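Side-chain contacts in spike protein S1 (Bat coronavirus HKU9, PDB 5GYQ), which probably attaches the virion to host cells, the chain here being the putative receptor-binding domain of the viral spike: residues 76-80 against 81-85; 125-129 against 130-134. All blocks are in the same frame, centred on the assembly; numbering follows the deposited sequence.

Interaction 1 of 2, residues 76-80 against 81-85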
loop_
_atom_site.group_PDB
_atom_site.type_symbol
_atom_site.label_atom_id
_atom_site.label_comp_id
_atom_site.label_asym_id
_atom_site.label_seq_id
_atom_site.Cartn_x
_atom_site.Cartn_y
_atom_site.Cartn_z
ATOM N N LEU A 76 10.150 1.027 6.512
ATOM C CA LEU A 76 9.547 2.205 5.891
ATOM C C LEU A 76 10.614 3.153 5.353
ATOM O O LEU A 76 10.514 3.648 4.226
ATOM C CB LEU A 76 8.646 2.942 6.886
ATOM C CG LEU A 76 7.951 4.187 6.330
ATOM C CD1 LEU A 76 6.996 3.811 5.209
ATOM C CD2 LEU A 76 7.224 4.941 7.432
ATOM N N ASN A 77 11.635 3.400 6.171
ATOM C CA ASN A 77 12.737 4.264 5.773
ATOM C C ASN A 77 13.499 3.676 4.594
ATOM O O ASN A 77 13.845 4.391 3.652
ATOM C CB ASN A 77 13.681 4.507 6.950
ATOM C CG ASN A 77 13.060 5.385 8.018
ATOM O OD1 ASN A 77 12.212 6.231 7.725
ATOM N ND2 ASN A 77 13.475 5.189 9.263
ATOM N N ASN A 78 13.750 2.371 4.636
ATOM C CA ASN A 78 14.379 1.711 3.495
ATOM C C ASN A 78 13.507 1.781 2.241
ATOM O O ASN A 78 14.016 1.892 1.126
ATOM C CB ASN A 78 14.699 0.256 3.829
ATOM C CG ASN A 78 15.826 0.130 4.826
ATOM O OD1 ASN A 78 16.667 1.022 4.940
ATOM N ND2 ASN A 78 15.850 -0.980 5.558
ATOM N N LEU A 79 12.192 1.718 2.430
ATOM C CA LEU A 79 11.251 1.799 1.316
ATOM C C LEU A 79 11.330 3.170 0.656
ATOM O O LEU A 79 11.391 3.278 -0.571
ATOM C CB LEU A 79 9.822 1.519 1.790
ATOM C CG LEU A 79 8.734 1.513 0.715
ATOM C CD1 LEU A 79 8.978 0.403 -0.292
ATOM C CD2 LEU A 79 7.357 1.371 1.343
ATOM N N PHE A 80 11.333 4.212 1.483
ATOM C CA PHE A 80 11.474 5.585 1.001
ATOM C C PHE A 80 12.812 5.827 0.300
ATOM O O PHE A 80 12.857 6.445 -0.763
ATOM C CB PHE A 80 11.321 6.575 2.162
ATOM C CG PHE A 80 9.900 6.776 2.608
ATOM C CD1 PHE A 80 8.851 6.633 1.714
ATOM C CD2 PHE A 80 9.612 7.113 3.921
ATOM C CE1 PHE A 80 7.540 6.822 2.123
ATOM C CE2 PHE A 80 8.303 7.304 4.335
ATOM C CZ PHE A 80 7.266 7.157 3.433
ATOM N N ASN A 81 13.898 5.344 0.898
ATOM C CA ASN A 81 15.231 5.602 0.361
ATOM C C ASN A 81 15.655 4.594 -0.700
ATOM O O ASN A 81 16.749 4.693 -1.251
ATOM C CB ASN A 81 16.258 5.620 1.489
ATOM C CG ASN A 81 15.994 6.725 2.486
ATOM O OD1 ASN A 81 15.562 7.818 2.117
ATOM N ND2 ASN A 81 16.243 6.446 3.758
ATOM N N ARG A 82 14.779 3.631 -0.977
ATOM C CA ARG A 82 15.041 2.576 -1.951
ATOM C C ARG A 82 16.347 1.845 -1.631
ATOM O O ARG A 82 17.260 1.750 -2.454
ATOM C CB ARG A 82 15.036 3.160 -3.363
ATOM C CG ARG A 82 13.639 3.648 -3.721
ATOM C CD ARG A 82 13.533 4.357 -5.053
ATOM N NE ARG A 82 12.160 4.817 -5.251
ATOM C CZ ARG A 82 11.724 5.466 -6.323
ATOM N NH1 ARG A 82 12.551 5.742 -7.324
ATOM N NH2 ARG A 82 10.453 5.837 -6.395
ATOM N N VAL A 83 16.406 1.344 -0.401
ATOM C CA VAL A 83 17.476 0.482 0.080
ATOM C C VAL A 83 16.897 -0.919 0.272
ATOM O O VAL A 83 15.822 -1.068 0.848
ATOM C CB VAL A 83 18.067 1.012 1.404
ATOM C CG1 VAL A 83 18.972 -0.022 2.055
ATOM C CG2 VAL A 83 18.808 2.320 1.171
ATOM N N PRO A 84 17.593 -1.952 -0.226
ATOM C CA PRO A 84 17.033 -3.304 -0.123
ATOM C C PRO A 84 17.015 -3.836 1.309
ATOM O O PRO A 84 17.940 -3.580 2.080
ATOM C CB PRO A 84 17.971 -4.140 -1.001
ATOM C CG PRO A 84 19.268 -3.395 -0.973
ATOM C CD PRO A 84 18.892 -1.939 -0.924
ATOM N N ASP A 85 15.953 -4.554 1.660
ATOM C CA ASP A 85 15.890 -5.259 2.938
ATOM C C ASP A 85 14.871 -6.384 2.841
ATOM O O ASP A 85 14.317 -6.621 1.770
ATOM C CB ASP A 85 15.552 -4.302 4.091
ATOM C CG ASP A 85 14.223 -3.581 3.902
ATOM O OD1 ASP A 85 13.459 -3.922 2.980
ATOM O OD2 ASP A 85 13.936 -2.667 4.703
HETATM O O HOH W 1 17.189 3.848 4.794
HETATM O O HOH W 2 10.442 4.836 -2.798
#
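Asn78 and Asp85 meet side chain to side chain where the chain leaves helix 73-81 and doubles back beside it. The amide ND2 of Asn78 gives a hydrogen bond of 2.7 Å to Asp85 OD2, leaving within its own amide plane but reaching the carboxylate oxygen on the anti side and 32° out of the carboxylate plane, and the two planes are 68° apart. Asp85 holds its CG between the backbone N and the carbonyl carbon (chi1 59°), which turns OD2 to Asn78 while OD1 accepts from Ser88 N; the aspartate is thus the N-cap of the next helix, 86-90, and its carboxylate ties the two helices together. The other branch of the Asn78 amide, OD1, faces Val83, lying 3.8 Å from Val83 CB, and accepts from a water that in turn takes a bond from Asn81 ND2. The helix ends in a Schellman motif: Arg82, with positive phi, swings the chain around so that Val83 N reaches Asn78 O at 2.9 Å, the 6-to-1 bond, while the 5-to-2 bond, Arg82 N to Leu79 O, is weak at 3.4 Å. Just before it, Asn81 N closes a last helical turn on Asn77 O. From CG to NE the Arg82 side chain runs extended, and a second water, in the guanidinium plane, bridges NE to Leu79 O; the same arginine makes a cation-pi contact with Tyr49. Phe80 directs its ring away from the turn to lie against Tyr49 and Leu102 of the central antiparallel sheet.

Interaction 2 of 2, residues 125-129 against 130-134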
loop_
_atom_site.group_PDB
_atom_site.type_symbol
_atom_site.label_atom_id
_atom_site.label_comp_id
_atom_site.label_asym_id
_atom_site.label_seq_id
_atom_site.Cartn_x
_atom_site.Cartn_y
_atom_site.Cartn_z
ATOM N N GLY A 125 5.409 -8.125 -6.926
ATOM C CA GLY A 125 5.014 -9.498 -6.650
ATOM C C GLY A 125 4.702 -9.782 -5.191
ATOM O O GLY A 125 4.642 -8.873 -4.364
ATOM N N ARG A 126 4.509 -11.059 -4.878
ATOM C CA ARG A 126 4.132 -11.485 -3.534
ATOM C C ARG A 126 4.539 -12.931 -3.299
ATOM O O ARG A 126 4.806 -13.667 -4.246
ATOM C CB ARG A 126 2.621 -11.337 -3.328
ATOM C CG ARG A 126 1.791 -12.195 -4.282
ATOM C CD ARG A 126 0.341 -12.332 -3.838
ATOM N NE ARG A 126 -0.403 -11.078 -3.929
ATOM C CZ ARG A 126 -0.652 -10.281 -2.897
ATOM N NH1 ARG A 126 -0.217 -10.606 -1.686
ATOM N NH2 ARG A 126 -1.339 -9.160 -3.072
ATOM N N GLN A 127 4.584 -13.337 -2.035
ATOM C CA GLN A 127 4.718 -14.747 -1.710
ATOM C C GLN A 127 3.426 -15.437 -2.119
ATOM O O GLN A 127 2.340 -14.916 -1.868
ATOM C CB GLN A 127 4.996 -14.948 -0.218
ATOM C CG GLN A 127 6.279 -14.294 0.271
ATOM C CD GLN A 127 7.530 -14.983 -0.246
ATOM O OE1 GLN A 127 7.471 -16.091 -0.780
ATOM N NE2 GLN A 127 8.672 -14.328 -0.084
ATOM N N SER A 128 3.538 -16.596 -2.757
ATOM C CA SER A 128 2.358 -17.286 -3.269
ATOM C C SER A 128 2.185 -18.682 -2.671
ATOM O O SER A 128 1.099 -19.260 -2.734
ATOM C CB SER A 128 2.419 -17.377 -4.797
ATOM O OG SER A 128 3.624 -17.982 -5.233
ATOM N N ASN A 129 3.249 -19.222 -2.090
ATOM C CA ASN A 129 3.176 -20.528 -1.449
ATOM C C ASN A 129 2.522 -20.425 -0.076
ATOM O O ASN A 129 3.091 -19.836 0.847
ATOM C CB ASN A 129 4.569 -21.144 -1.325
ATOM C CG ASN A 129 4.528 -22.581 -0.844
ATOM O OD1 ASN A 129 4.181 -22.855 0.307
ATOM N ND2 ASN A 129 4.890 -23.511 -1.724
ATOM N N SER A 130 1.331 -21.004 0.061
ATOM C CA SER A 130 0.541 -20.842 1.279
ATOM C C SER A 130 1.194 -21.479 2.505
ATOM O O SER A 130 1.076 -20.960 3.610
ATOM C CB SER A 130 -0.863 -21.419 1.083
ATOM O OG SER A 130 -0.814 -22.823 0.889
ATOM N N ALA A 131 1.882 -22.597 2.310
ATOM C CA ALA A 131 2.576 -23.260 3.413
ATOM C C ALA A 131 3.670 -22.359 4.000
ATOM O O ALA A 131 3.770 -22.176 5.229
ATOM C CB ALA A 131 3.166 -24.585 2.943
ATOM N N PHE A 132 4.478 -21.779 3.117
ATOM C CA PHE A 132 5.548 -20.882 3.548
ATOM C C PHE A 132 4.986 -19.655 4.253
ATOM O O PHE A 132 5.487 -19.248 5.305
ATOM C CB PHE A 132 6.410 -20.446 2.364
ATOM C CG PHE A 132 7.409 -19.378 2.714
ATOM C CD1 PHE A 132 8.390 -19.614 3.665
ATOM C CD2 PHE A 132 7.360 -18.136 2.104
ATOM C CE1 PHE A 132 9.309 -18.628 3.999
ATOM C CE2 PHE A 132 8.276 -17.150 2.431
ATOM C CZ PHE A 132 9.251 -17.399 3.380
ATOM N N ILE A 133 3.944 -19.074 3.659
ATOM C CA ILE A 133 3.238 -17.932 4.237
ATOM C C ILE A 133 2.786 -18.249 5.657
ATOM O O ILE A 133 2.996 -17.455 6.587
ATOM C CB ILE A 133 2.019 -17.541 3.378
ATOM C CG1 ILE A 133 2.480 -16.915 2.056
ATOM C CG2 ILE A 133 1.107 -16.581 4.133
ATOM C CD1 ILE A 133 1.346 -16.632 1.082
ATOM N N ASP A 134 2.170 -19.418 5.812
ATOM C CA ASP A 134 1.763 -19.908 7.125
ATOM C C ASP A 134 2.951 -19.989 8.082
ATOM O O ASP A 134 2.818 -19.636 9.256
ATOM C CB ASP A 134 1.087 -21.280 7.014
ATOM C CG ASP A 134 -0.274 -21.212 6.334
ATOM O OD1 ASP A 134 -0.914 -20.138 6.377
ATOM O OD2 ASP A 134 -0.708 -22.235 5.758
#
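Asn129 caps the start of helix 130-139, its side chain and its backbone carbonyl both receiving N-H groups from the first turn. The capping bond of this N-cap is Phe132 N to Asn129 OD1 at 3.0 Å, the donor tilted 24° from the amide carbonyl plane; Ile133 N to Asn129 O, also 3.0 Å and nearly straight, is the first regular helical bond. With CG anti to the backbone N (chi1 -172°), the Asn129 amide swings over the helix end, and OD1 also comes within 3.1 Å of Ala131 N. The other contacts between the segments are van der Waals. Gln127 is bent at chi2, and its OE1 lies 3.5 Å from Phe132 CE2, approaching the ring obliquely, with the amide and ring planes 65° apart. Outside the two segments, Gln127 NE2 is hydrogen-bonded to Tyr90 O and Phe119 O, which holds the amide beside the ring, and Phe132 meets Phe119, in the loop between strand 100-111 and the helix, edge-to-face. Ile133 folds back along the incoming chain, where its CG1 lies 3.9 Å from Gln127 CB and its CD1 3.6 Å from Gln127 O.

In the fold
Interactions 1 and 2 occupy separate surface regions of the same receptor-binding domain, their centres about 22 Å apart and their nearest atoms about 10 Å apart, without touching. Both concern helix ends: 76-85 leaves one helix and caps the next, whereas 125-134 only starts one. Helix 86-90, which Asp85 caps, ends at Tyr90, whose carbonyl O accepts from Gln127 NE2 of interaction 2, so a single short helix has a tie to each. The glycan at Asn72 lies closer to interaction 1: bound N-acetylglucosamine is about 7 Å from the Asp85 side chain and, at its closest, about 11 Å from that of Phe132; neither residue belongs to its pocket.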